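Local coordinates for protein putative cytochrome P450 154A1 (Streptomyces coelicolor, PDB 1ODO) that belongs to the haem-containing cytochrome P450 family and carries protoporphyrin IX with its iron, here together with bound 4-phenyl-1H-imidazole, at residues L52-W66 with H291-L303. Sequence-based numbering, arbitrary orientation.
Sequences LLTSSDVSKDARAHW and HLPLRYAVTDIAL. With HEM (protoporphyrin IX containing Fe), chain B.
S59 and Y296 form an antiparallel hydrogen-bonded pair, Y296 N to S59 O at 2.7 Å and S59 N to Y296 O at 2.9 Å, adding strand 58-59 at one edge of the mixed β-sheet of the cytochrome P450 fold, beside strand 292-297. Next to it, V58 and A297 make a non-hydrogen-bonded pair, and a further backbone hydrogen bond runs from V298 N to D57 O.

The contact illustrates how a strand next to the sheet edge can hold a cofactor through a side chain on one face while an aromatic cluster packs on the other. On the V58 side, R295 stretches from CG to NE and grips both oxygens of a haem propionate, NH1 to O1D at 2.8 Å and NH2 to O2D at 2.9 Å. Its guanidinium is sandwiched: L53 CD2 sits over the centre of one face, 3.2 Å from R295 CZ, and K60 CD lies over the opposite face, nearer the rim. A water that donates to L53 O also accepts from R295 NH2, tying the arginine to the other segment. With CD laid on the guanidinium, the K60 chain bends at chi3 (70°), and NZ, beside L292 CD1, donates to the carbonyl of F88.

On the S59 side, the Y296 ring lies against W66, its plane 18° from that of the five-membered ring of W66 but slid so that the rings barely overlap; W66 CB rests over the tyrosine face. L294 CD2 meets the six-membered part of the indole, and helix 80-83 adds V82 against L294 and Y296. Farther along, V298 CG2 makes a CH-pi contact over the centre of the H65 ring, 4.0 Å from its centroid. Beside this contact a water donates to both H65 O and A297 O.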
ATOM      1  N   LEU A  52      -7.269  18.955   0.223  1.00 10.36           N
ATOM      2  CA  LEU A  52      -5.979  19.031   0.901  1.00  9.98           C
ATOM      3  C   LEU A  52      -4.876  18.391   0.060  1.00 11.46           C
ATOM      4  O   LEU A  52      -3.758  18.903  -0.002  1.00 10.87           O
ATOM      5  CB  LEU A  52      -6.049  18.339   2.265  1.00  9.87           C
ATOM      6  CG  LEU A  52      -6.962  19.018   3.293  1.00  8.95           C
ATOM      7  CD1 LEU A  52      -7.090  18.129   4.521  1.00 10.29           C
ATOM      8  CD2 LEU A  52      -6.390  20.387   3.673  1.00  9.34           C
ATOM      9  N   LEU A  53      -5.205  17.278  -0.592  1.00 10.42           N
ATOM     10  CA  LEU A  53      -4.252  16.555  -1.433  1.00 11.27           C
ATOM     11  C   LEU A  53      -3.887  17.242  -2.756  1.00 11.41           C
ATOM     12  O   LEU A  53      -3.033  16.751  -3.497  1.00 11.61           O
ATOM     13  CB  LEU A  53      -4.788  15.149  -1.722  1.00 11.85           C
ATOM     14  CG  LEU A  53      -4.938  14.220  -0.510  1.00 15.49           C
ATOM     15  CD1 LEU A  53      -5.613  12.907  -0.916  1.00 12.67           C
ATOM     16  CD2 LEU A  53      -3.565  13.946   0.074  1.00 16.04           C
ATOM     17  N   THR A  54      -4.531  18.366  -3.059  1.00 11.13           N
ATOM     18  CA  THR A  54      -4.245  19.094  -4.297  1.00 12.11           C
ATOM     19  C   THR A  54      -3.913  20.556  -4.016  1.00 14.12           C
ATOM     20  O   THR A  54      -3.753  21.357  -4.938  1.00 15.00           O
ATOM     21  CB  THR A  54      -5.443  19.052  -5.279  1.00 12.90           C
ATOM     22  OG1 THR A  54      -6.628  19.516  -4.621  1.00 12.46           O
ATOM     23  CG2 THR A  54      -5.660  17.636  -5.794  1.00  9.46           C
ATOM     24  N   SER A  55      -3.803  20.898  -2.738  1.00 15.05           N
ATOM     25  CA  SER A  55      -3.494  22.265  -2.343  1.00 14.49           C
ATOM     26  C   SER A  55      -2.013  22.540  -2.185  1.00 15.22           C
ATOM     27  O   SER A  55      -1.253  21.695  -1.716  1.00 13.55           O
ATOM     28  CB  SER A  55      -4.194  22.606  -1.028  1.00 15.83           C
ATOM     29  OG  SER A  55      -3.750  23.862  -0.544  1.00 15.03           O
ATOM     30  N   SER A  56      -1.615  23.747  -2.566  1.00 14.86           N
ATOM     31  CA  SER A  56      -0.225  24.149  -2.464  1.00 17.86           C
ATOM     32  C   SER A  56       0.118  24.369  -0.991  1.00 16.77           C
ATOM     33  O   SER A  56       1.290  24.416  -0.618  1.00 18.89           O
ATOM     34  CB  SER A  56      -0.001  25.450  -3.238  1.00 19.41           C
ATOM     35  OG  SER A  56       1.347  25.869  -3.137  1.00 24.13           O
ATOM     36  N   ASP A  57      -0.911  24.497  -0.158  1.00 15.25           N
ATOM     37  CA  ASP A  57      -0.714  24.719   1.274  1.00 15.56           C
ATOM     38  C   ASP A  57      -0.528  23.470   2.130  1.00 14.33           C
ATOM     39  O   ASP A  57      -0.475  23.557   3.352  1.00 13.22           O
ATOM     40  CB  ASP A  57      -1.869  25.547   1.835  1.00 17.78           C
ATOM     41  CG  ASP A  57      -2.007  26.888   1.145  1.00 21.02           C
ATOM     42  OD1 ASP A  57      -0.969  27.538   0.906  1.00 24.00           O
ATOM     43  OD2 ASP A  57      -3.150  27.289   0.848  1.00 25.45           O
ATOM     44  N   VAL A  58      -0.433  22.312   1.485  1.00 14.27           N
ATOM     45  CA  VAL A  58      -0.247  21.050   2.193  1.00 12.72           C
ATOM     46  C   VAL A  58       1.009  20.411   1.615  1.00 13.23           C
ATOM     47  O   VAL A  58       1.217  20.428   0.398  1.00 12.85           O
ATOM     48  CB  VAL A  58      -1.465  20.130   2.005  1.00 13.13           C
ATOM     49  CG1 VAL A  58      -1.199  18.774   2.628  1.00 13.34           C
ATOM     50  CG2 VAL A  58      -2.692  20.778   2.651  1.00 13.05           C
ATOM     51  N   SER A  59       1.842  19.845   2.484  1.00 13.58           N
ATOM     52  CA  SER A  59       3.087  19.217   2.046  1.00 12.52           C
ATOM     53  C   SER A  59       3.464  17.909   2.735  1.00 13.39           C
ATOM     54  O   SER A  59       3.017  17.626   3.848  1.00 12.92           O
ATOM     55  CB  SER A  59       4.227  20.220   2.252  1.00 13.41           C
ATOM     56  OG  SER A  59       5.503  19.609   2.172  1.00 12.67           O
ATOM     57  N   LYS A  60       4.303  17.126   2.057  1.00 13.67           N
ATOM     58  CA  LYS A  60       4.779  15.849   2.578  1.00 13.36           C
ATOM     59  C   LYS A  60       6.248  16.015   2.972  1.00 14.48           C
ATOM     60  O   LYS A  60       6.887  15.063   3.422  1.00 13.28           O
ATOM     61  CB  LYS A  60       4.681  14.742   1.520  1.00 14.04           C
ATOM     62  CG  LYS A  60       3.267  14.385   1.078  1.00 12.60           C
ATOM     63  CD  LYS A  60       3.212  12.957   0.540  1.00 12.66           C
ATOM     64  CE  LYS A  60       3.406  11.947   1.673  1.00 12.37           C
ATOM     65  NZ  LYS A  60       3.742  10.581   1.191  1.00 13.95           N
ATOM     66  N   ASP A  61       6.783  17.223   2.785  1.00 13.53           N
ATOM     67  CA  ASP A  61       8.181  17.509   3.116  1.00 13.97           C
ATOM     68  C   ASP A  61       8.308  17.968   4.567  1.00 13.77           C
ATOM     69  O   ASP A  61       8.191  19.160   4.862  1.00 12.13           O
ATOM     70  CB  ASP A  61       8.724  18.595   2.177  1.00 14.79           C
ATOM     71  CG  ASP A  61      10.230  18.788   2.303  1.00 16.99           C
ATOM     72  OD1 ASP A  61      10.803  18.430   3.353  1.00 16.10           O
ATOM     73  OD2 ASP A  61      10.840  19.315   1.351  1.00 18.76           O
ATOM     74  N   ALA A  62       8.550  17.012   5.463  1.00 13.37           N
ATOM     75  CA  ALA A  62       8.690  17.292   6.891  1.00 15.07           C
ATOM     76  C   ALA A  62       9.872  18.204   7.196  1.00 16.12           C
ATOM     77  O   ALA A  62       9.775  19.119   8.010  1.00 14.39           O
ATOM     78  CB  ALA A  62       8.840  15.981   7.662  1.00 13.93           C
ATOM     79  N   ARG A  63      10.993  17.939   6.541  1.00 17.91           N
ATOM     80  CA  ARG A  63      12.197  18.728   6.735  1.00 21.37           C
ATOM     81  C   ARG A  63      11.920  20.214   6.522  1.00 20.52           C
ATOM     82  O   ARG A  63      12.368  21.059   7.295  1.00 21.46           O
ATOM     83  CB  ARG A  63      13.270  18.243   5.760  1.00 24.80           C
ATOM     84  CG  ARG A  63      14.664  18.754   6.031  1.00 32.58           C
ATOM     85  CD  ARG A  63      15.705  17.912   5.291  1.00 35.96           C
ATOM     86  NE  ARG A  63      15.766  16.532   5.779  1.00 38.13           N
ATOM     87  CZ  ARG A  63      14.964  15.548   5.380  1.00 38.92           C
ATOM     88  NH1 ARG A  63      14.026  15.776   4.473  1.00 41.73           N
ATOM     89  NH2 ARG A  63      15.104  14.330   5.890  1.00 38.60           N
ATOM     90  N   ALA A  64      11.154  20.532   5.486  1.00 18.91           N
ATOM     91  CA  ALA A  64      10.839  21.920   5.195  1.00 18.26           C
ATOM     92  C   ALA A  64       9.583  22.483   5.851  1.00 18.79           C
ATOM     93  O   ALA A  64       9.550  23.663   6.213  1.00 17.00           O
ATOM     94  CB  ALA A  64      10.741  22.110   3.681  1.00 19.35           C
ATOM     95  N   HIS A  65       8.562  21.650   6.035  1.00 16.36           N
ATOM     96  CA  HIS A  65       7.324  22.136   6.630  1.00 15.69           C
ATOM     97  C   HIS A  65       6.820  21.620   7.979  1.00 15.09           C
ATOM     98  O   HIS A  65       5.716  21.978   8.394  1.00 15.46           O
ATOM     99  CB  HIS A  65       6.218  21.990   5.580  1.00 14.41           C
ATOM    100  CG  HIS A  65       6.558  22.618   4.262  1.00 16.00           C
ATOM    101  ND1 HIS A  65       6.812  23.966   4.121  1.00 18.98           N
ATOM    102  CD2 HIS A  65       6.702  22.079   3.028  1.00 14.02           C
ATOM    103  CE1 HIS A  65       7.095  24.230   2.857  1.00 14.95           C
ATOM    104  NE2 HIS A  65       7.035  23.102   2.173  1.00 20.21           N
ATOM    105  N   TRP A  66       7.599  20.790   8.668  1.00 14.96           N
ATOM    106  CA  TRP A  66       7.165  20.275   9.968  1.00 14.54           C
ATOM    107  C   TRP A  66       8.195  20.689  11.023  1.00 15.04           C
ATOM    108  O   TRP A  66       9.240  20.059  11.166  1.00 13.99           O
ATOM    109  CB  TRP A  66       7.026  18.749   9.935  1.00 13.55           C
ATOM    110  CG  TRP A  66       6.365  18.172  11.164  1.00 13.71           C
ATOM    111  CD1 TRP A  66       5.564  18.838  12.055  1.00 13.09           C
ATOM    112  CD2 TRP A  66       6.370  16.799  11.581  1.00 14.12           C
ATOM    113  NE1 TRP A  66       5.069  17.964  12.993  1.00 13.84           N
ATOM    114  CE2 TRP A  66       5.546  16.707  12.725  1.00 14.49           C
ATOM    115  CE3 TRP A  66       6.986  15.639  11.095  1.00 13.63           C
ATOM    116  CZ2 TRP A  66       5.321  15.498  13.393  1.00 15.51           C
ATOM    117  CZ3 TRP A  66       6.763  14.434  11.757  1.00 15.67           C
ATOM    118  CH2 TRP A  66       5.935  14.374  12.896  1.00 15.93           C
ATOM    119  N   HIS A 291      -4.233   4.336   6.577  1.00  9.64           N
ATOM    120  CA  HIS A 291      -3.873   5.709   6.941  1.00  9.37           C
ATOM    121  C   HIS A 291      -2.517   5.990   6.312  1.00 11.01           C
ATOM    122  O   HIS A 291      -1.660   5.101   6.264  1.00 11.71           O
ATOM    123  CB  HIS A 291      -3.755   5.844   8.461  1.00  9.53           C
ATOM    124  CG  HIS A 291      -4.998   5.471   9.207  1.00 10.70           C
ATOM    125  ND1 HIS A 291      -6.082   6.315   9.323  1.00 10.89           N
ATOM    126  CD2 HIS A 291      -5.324   4.345   9.884  1.00 11.43           C
ATOM    127  CE1 HIS A 291      -7.023   5.723  10.038  1.00 11.09           C
ATOM    128  NE2 HIS A 291      -6.588   4.525  10.391  1.00 12.13           N
ATOM    129  N   LEU A 292      -2.307   7.223   5.865  1.00 11.30           N
ATOM    130  CA  LEU A 292      -1.038   7.576   5.237  1.00 11.95           C
ATOM    131  C   LEU A 292      -0.249   8.679   5.934  1.00 10.99           C
ATOM    132  O   LEU A 292      -0.597   9.851   5.850  1.00 12.83           O
ATOM    133  CB  LEU A 292      -1.291   7.975   3.773  1.00 13.25           C
ATOM    134  CG  LEU A 292      -0.146   7.965   2.743  1.00 14.00           C
ATOM    135  CD1 LEU A 292       0.881   9.051   3.053  1.00 13.07           C
ATOM    136  CD2 LEU A 292       0.505   6.589   2.737  1.00 14.69           C
ATOM    137  N   PRO A 293       0.816   8.311   6.654  1.00 11.85           N
ATOM    138  CA  PRO A 293       1.634   9.321   7.335  1.00 12.99           C
ATOM    139  C   PRO A 293       2.657   9.824   6.307  1.00 13.32           C
ATOM    140  O   PRO A 293       3.260   9.019   5.603  1.00 14.04           O
ATOM    141  CB  PRO A 293       2.284   8.529   8.461  1.00 13.44           C
ATOM    142  CG  PRO A 293       2.474   7.186   7.850  1.00 16.11           C
ATOM    143  CD  PRO A 293       1.191   6.949   7.079  1.00 13.27           C
ATOM    144  N   LEU A 294       2.842  11.135   6.178  1.00 13.28           N
ATOM    145  CA  LEU A 294       2.139  12.147   6.949  1.00 12.20           C
ATOM    146  C   LEU A 294       2.260  13.430   6.119  1.00 12.68           C
ATOM    147  O   LEU A 294       3.136  13.533   5.257  1.00 11.46           O
ATOM    148  CB  LEU A 294       2.831  12.329   8.304  1.00 13.63           C
ATOM    149  CG  LEU A 294       2.107  13.058   9.438  1.00 14.66           C
ATOM    150  CD1 LEU A 294       0.824  12.313   9.791  1.00 12.06           C
ATOM    151  CD2 LEU A 294       3.033  13.137  10.660  1.00 14.01           C
ATOM    152  N   ARG A 295       1.375  14.391   6.356  1.00 11.08           N
ATOM    153  CA  ARG A 295       1.411  15.651   5.625  1.00 10.84           C
ATOM    154  C   ARG A 295       1.406  16.791   6.631  1.00 11.51           C
ATOM    155  O   ARG A 295       1.078  16.583   7.796  1.00 12.57           O
ATOM    156  CB  ARG A 295       0.218  15.759   4.673  1.00 10.20           C
ATOM    157  CG  ARG A 295       0.425  14.997   3.367  1.00  8.74           C
ATOM    158  CD  ARG A 295      -0.789  15.123   2.456  1.00 11.93           C
ATOM    159  NE  ARG A 295      -0.517  14.670   1.093  1.00 11.81           N
ATOM    160  CZ  ARG A 295      -0.446  13.396   0.712  1.00 12.11           C
ATOM    161  NH1 ARG A 295      -0.626  12.413   1.587  1.00  8.89           N
ATOM    162  NH2 ARG A 295      -0.201  13.107  -0.558  1.00 12.17           N
ATOM    163  N   TYR A 296       1.767  17.989   6.186  1.00 11.23           N
ATOM    164  CA  TYR A 296       1.804  19.144   7.077  1.00 11.11           C
ATOM    165  C   TYR A 296       1.220  20.389   6.430  1.00 10.26           C
ATOM    166  O   TYR A 296       1.294  20.567   5.218  1.00 11.76           O
ATOM    167  CB  TYR A 296       3.252  19.413   7.503  1.00 10.93           C
ATOM    168  CG  TYR A 296       4.035  18.132   7.645  1.00  9.03           C
ATOM    169  CD1 TYR A 296       4.774  17.624   6.576  1.00 11.05           C
ATOM    170  CD2 TYR A 296       3.918  17.353   8.796  1.00 10.43           C
ATOM    171  CE1 TYR A 296       5.368  16.361   6.645  1.00 11.35           C
ATOM    172  CE2 TYR A 296       4.502  16.095   8.875  1.00 10.90           C
ATOM    173  CZ  TYR A 296       5.219  15.602   7.800  1.00 11.77           C
ATOM    174  OH  TYR A 296       5.746  14.331   7.867  1.00 11.71           O
ATOM    175  N   ALA A 297       0.634  21.251   7.252  1.00 11.62           N
ATOM    176  CA  ALA A 297       0.044  22.481   6.752  1.00 10.98           C
ATOM    177  C   ALA A 297       1.149  23.514   6.562  1.00 12.14           C
ATOM    178  O   ALA A 297       1.872  23.845   7.503  1.00 12.95           O
ATOM    179  CB  ALA A 297      -0.999  22.998   7.736  1.00 12.93           C
ATOM    180  N   VAL A 298       1.287  24.011   5.338  1.00 12.35           N
ATOM    181  CA  VAL A 298       2.306  25.009   5.032  1.00 13.27           C
ATOM    182  C   VAL A 298       1.866  26.352   5.606  1.00 14.99           C
ATOM    183  O   VAL A 298       2.691  27.213   5.922  1.00 15.23           O
ATOM    184  CB  VAL A 298       2.506  25.134   3.510  1.00 14.55           C
ATOM    185  CG1 VAL A 298       3.580  26.171   3.205  1.00 13.76           C
ATOM    186  CG2 VAL A 298       2.888  23.774   2.931  1.00 12.91           C
ATOM    187  N   THR A 299       0.554  26.512   5.746  1.00 14.54           N
ATOM    188  CA  THR A 299      -0.033  27.735   6.285  1.00 16.53           C
ATOM    189  C   THR A 299      -1.322  27.322   6.997  1.00 16.10           C
ATOM    190  O   THR A 299      -1.760  26.182   6.863  1.00 15.06           O
ATOM    191  CB  THR A 299      -0.371  28.737   5.159  1.00 18.63           C
ATOM    192  OG1 THR A 299      -0.761  29.990   5.733  1.00 21.59           O
ATOM    193  CG2 THR A 299      -1.508  28.203   4.296  1.00 16.28           C
ATOM    194  N   ASP A 300      -1.920  28.229   7.760  1.00 15.31           N
ATOM    195  CA  ASP A 300      -3.157  27.899   8.463  1.00 15.77           C
ATOM    196  C   ASP A 300      -4.206  27.476   7.439  1.00 15.97           C
ATOM    197  O   ASP A 300      -4.310  28.077   6.368  1.00 15.95           O
ATOM    198  CB  ASP A 300      -3.692  29.109   9.234  1.00 16.84           C
ATOM    199  CG  ASP A 300      -2.933  29.380  10.524  1.00 18.93           C
ATOM    200  OD1 ASP A 300      -2.004  28.618  10.872  1.00 17.61           O
ATOM    201  OD2 ASP A 300      -3.283  30.370  11.200  1.00 19.03           O
ATOM    202  N   ILE A 301      -4.980  26.450   7.775  1.00 14.94           N
ATOM    203  CA  ILE A 301      -6.026  25.949   6.892  1.00 15.33           C
ATOM    204  C   ILE A 301      -7.343  25.850   7.663  1.00 16.39           C
ATOM    205  O   ILE A 301      -7.399  25.248   8.734  1.00 14.58           O
ATOM    206  CB  ILE A 301      -5.674  24.549   6.337  1.00 15.71           C
ATOM    207  CG1 ILE A 301      -4.383  24.626   5.520  1.00 16.11           C
ATOM    208  CG2 ILE A 301      -6.830  24.021   5.486  1.00 17.33           C
ATOM    209  CD1 ILE A 301      -3.864  23.277   5.056  1.00 17.83           C
ATOM    210  N   ALA A 302      -8.400  26.436   7.109  1.00 16.71           N
ATOM    211  CA  ALA A 302      -9.710  26.409   7.757  1.00 17.51           C
ATOM    212  C   ALA A 302     -10.433  25.081   7.553  1.00 17.97           C
ATOM    213  O   ALA A 302     -10.472  24.550   6.443  1.00 17.00           O
ATOM    214  CB  ALA A 302     -10.577  27.550   7.225  1.00 18.85           C
ATOM    215  N   LEU A 303     -10.996  24.544   8.633  1.00 17.23           N
ATOM    216  CA  LEU A 303     -11.726  23.282   8.573  1.00 17.61           C
ATOM    217  C   LEU A 303     -13.206  23.621   8.435  1.00 17.19           C
ATOM    218  O   LEU A 303     -13.632  24.714   8.809  1.00 17.51           O
ATOM    219  CB  LEU A 303     -11.499  22.466   9.846  1.00 17.22           C
ATOM    220  CG  LEU A 303     -10.132  21.800   9.984  1.00 18.77           C
ATOM    221  CD1 LEU A 303     -10.008  21.174  11.361  1.00 17.40           C
ATOM    222  CD2 LEU A 303      -9.968  20.746   8.897  1.00 18.23           C
TER
HETATM  223  CHA HEM B1407       2.314   6.002  -3.072  1.00 13.23           C
HETATM  224  CHB HEM B1407       4.628   2.696  -5.698  1.00 10.62           C
HETATM  225  CHC HEM B1407       1.111  -0.488  -4.804  1.00 11.97           C
HETATM  226  CHD HEM B1407      -1.173   2.815  -2.168  1.00 10.84           C
HETATM  227  C1A HEM B1407       3.255   5.409  -3.877  1.00 11.83           C
HETATM  228  C2A HEM B1407       4.475   6.031  -4.381  1.00 12.21           C
HETATM  229  C3A HEM B1407       5.123   5.109  -5.107  1.00 12.56           C
HETATM  230  C4A HEM B1407       4.331   3.888  -5.089  1.00 11.45           C
HETATM  231  CMA HEM B1407       6.466   5.264  -5.843  1.00 12.77           C
HETATM  232  CAA HEM B1407       4.893   7.489  -4.091  1.00 11.43           C
HETATM  233  CBA HEM B1407       4.209   8.458  -5.073  1.00 13.19           C
HETATM  234  CGA HEM B1407       4.537   9.937  -4.873  1.00 12.61           C
HETATM  235  O1A HEM B1407       4.695  10.315  -3.659  1.00 11.97           O
HETATM  236  O2A HEM B1407       4.618  10.656  -5.867  1.00 13.65           O
HETATM  237  C1B HEM B1407       3.888   1.544  -5.682  1.00 10.88           C
HETATM  238  C2B HEM B1407       4.275   0.312  -6.347  1.00 12.30           C
HETATM  239  C3B HEM B1407       3.285  -0.593  -6.099  1.00 12.00           C
HETATM  240  C4B HEM B1407       2.288   0.067  -5.286  1.00 10.76           C
HETATM  241  CMB HEM B1407       5.572   0.122  -7.161  1.00 12.41           C
HETATM  242  CAB HEM B1407       3.177  -2.060  -6.558  1.00 11.92           C
HETATM  243  CBB HEM B1407       3.040  -2.242  -8.079  1.00 17.57           C
HETATM  244  C1C HEM B1407       0.170   0.149  -4.007  1.00 10.22           C
HETATM  245  C2C HEM B1407      -1.058  -0.492  -3.511  1.00 10.85           C
HETATM  246  C3C HEM B1407      -1.700   0.435  -2.764  1.00  9.99           C
HETATM  247  C4C HEM B1407      -0.890   1.635  -2.799  1.00 10.72           C
HETATM  248  CMC HEM B1407      -1.450  -1.967  -3.833  1.00  8.45           C
HETATM  249  CAC HEM B1407      -3.032   0.358  -1.971  1.00 10.21           C
HETATM  250  CBC HEM B1407      -4.237  -0.255  -2.694  1.00  9.07           C
HETATM  251  C1D HEM B1407      -0.438   3.968  -2.169  1.00 12.34           C
HETATM  252  C2D HEM B1407      -0.778   5.185  -1.468  1.00 12.80           C
HETATM  253  C3D HEM B1407       0.207   6.082  -1.712  1.00 12.54           C
HETATM  254  C4D HEM B1407       1.158   5.428  -2.582  1.00 13.26           C
HETATM  255  CMD HEM B1407      -2.036   5.369  -0.597  1.00 12.79           C
HETATM  256  CAD HEM B1407       0.295   7.505  -1.140  1.00 16.04           C
HETATM  257  CBD HEM B1407      -0.699   8.551  -1.655  1.00 17.12           C
HETATM  258  CGD HEM B1407      -0.432   9.826  -0.884  1.00 16.08           C
HETATM  259  O1D HEM B1407      -1.264  10.201  -0.049  1.00 14.98           O
HETATM  260  O2D HEM B1407       0.657  10.399  -1.117  1.00 17.29           O
HETATM  261  NA  HEM B1407       3.193   4.112  -4.331  1.00 11.11           N
HETATM  262  NB  HEM B1407       2.671   1.367  -5.032  1.00 10.62           N
HETATM  263  NC  HEM B1407       0.244   1.446  -3.563  1.00 10.01           N
HETATM  264  ND  HEM B1407       0.765   4.124  -2.852  1.00 11.20           N
HETATM  265 FE   HEM B1407       1.703   2.777  -3.946  1.00 11.03          FE
HETATM  266  O   HOH W   1      -0.832  15.823  -2.206  1.00 22.15           O
HETATM  267  O   HOH W   2       6.304  13.370   5.408  1.00 14.67           O
HETATM  268  O   HOH W   3       4.635  24.387   7.880  1.00 15.02           O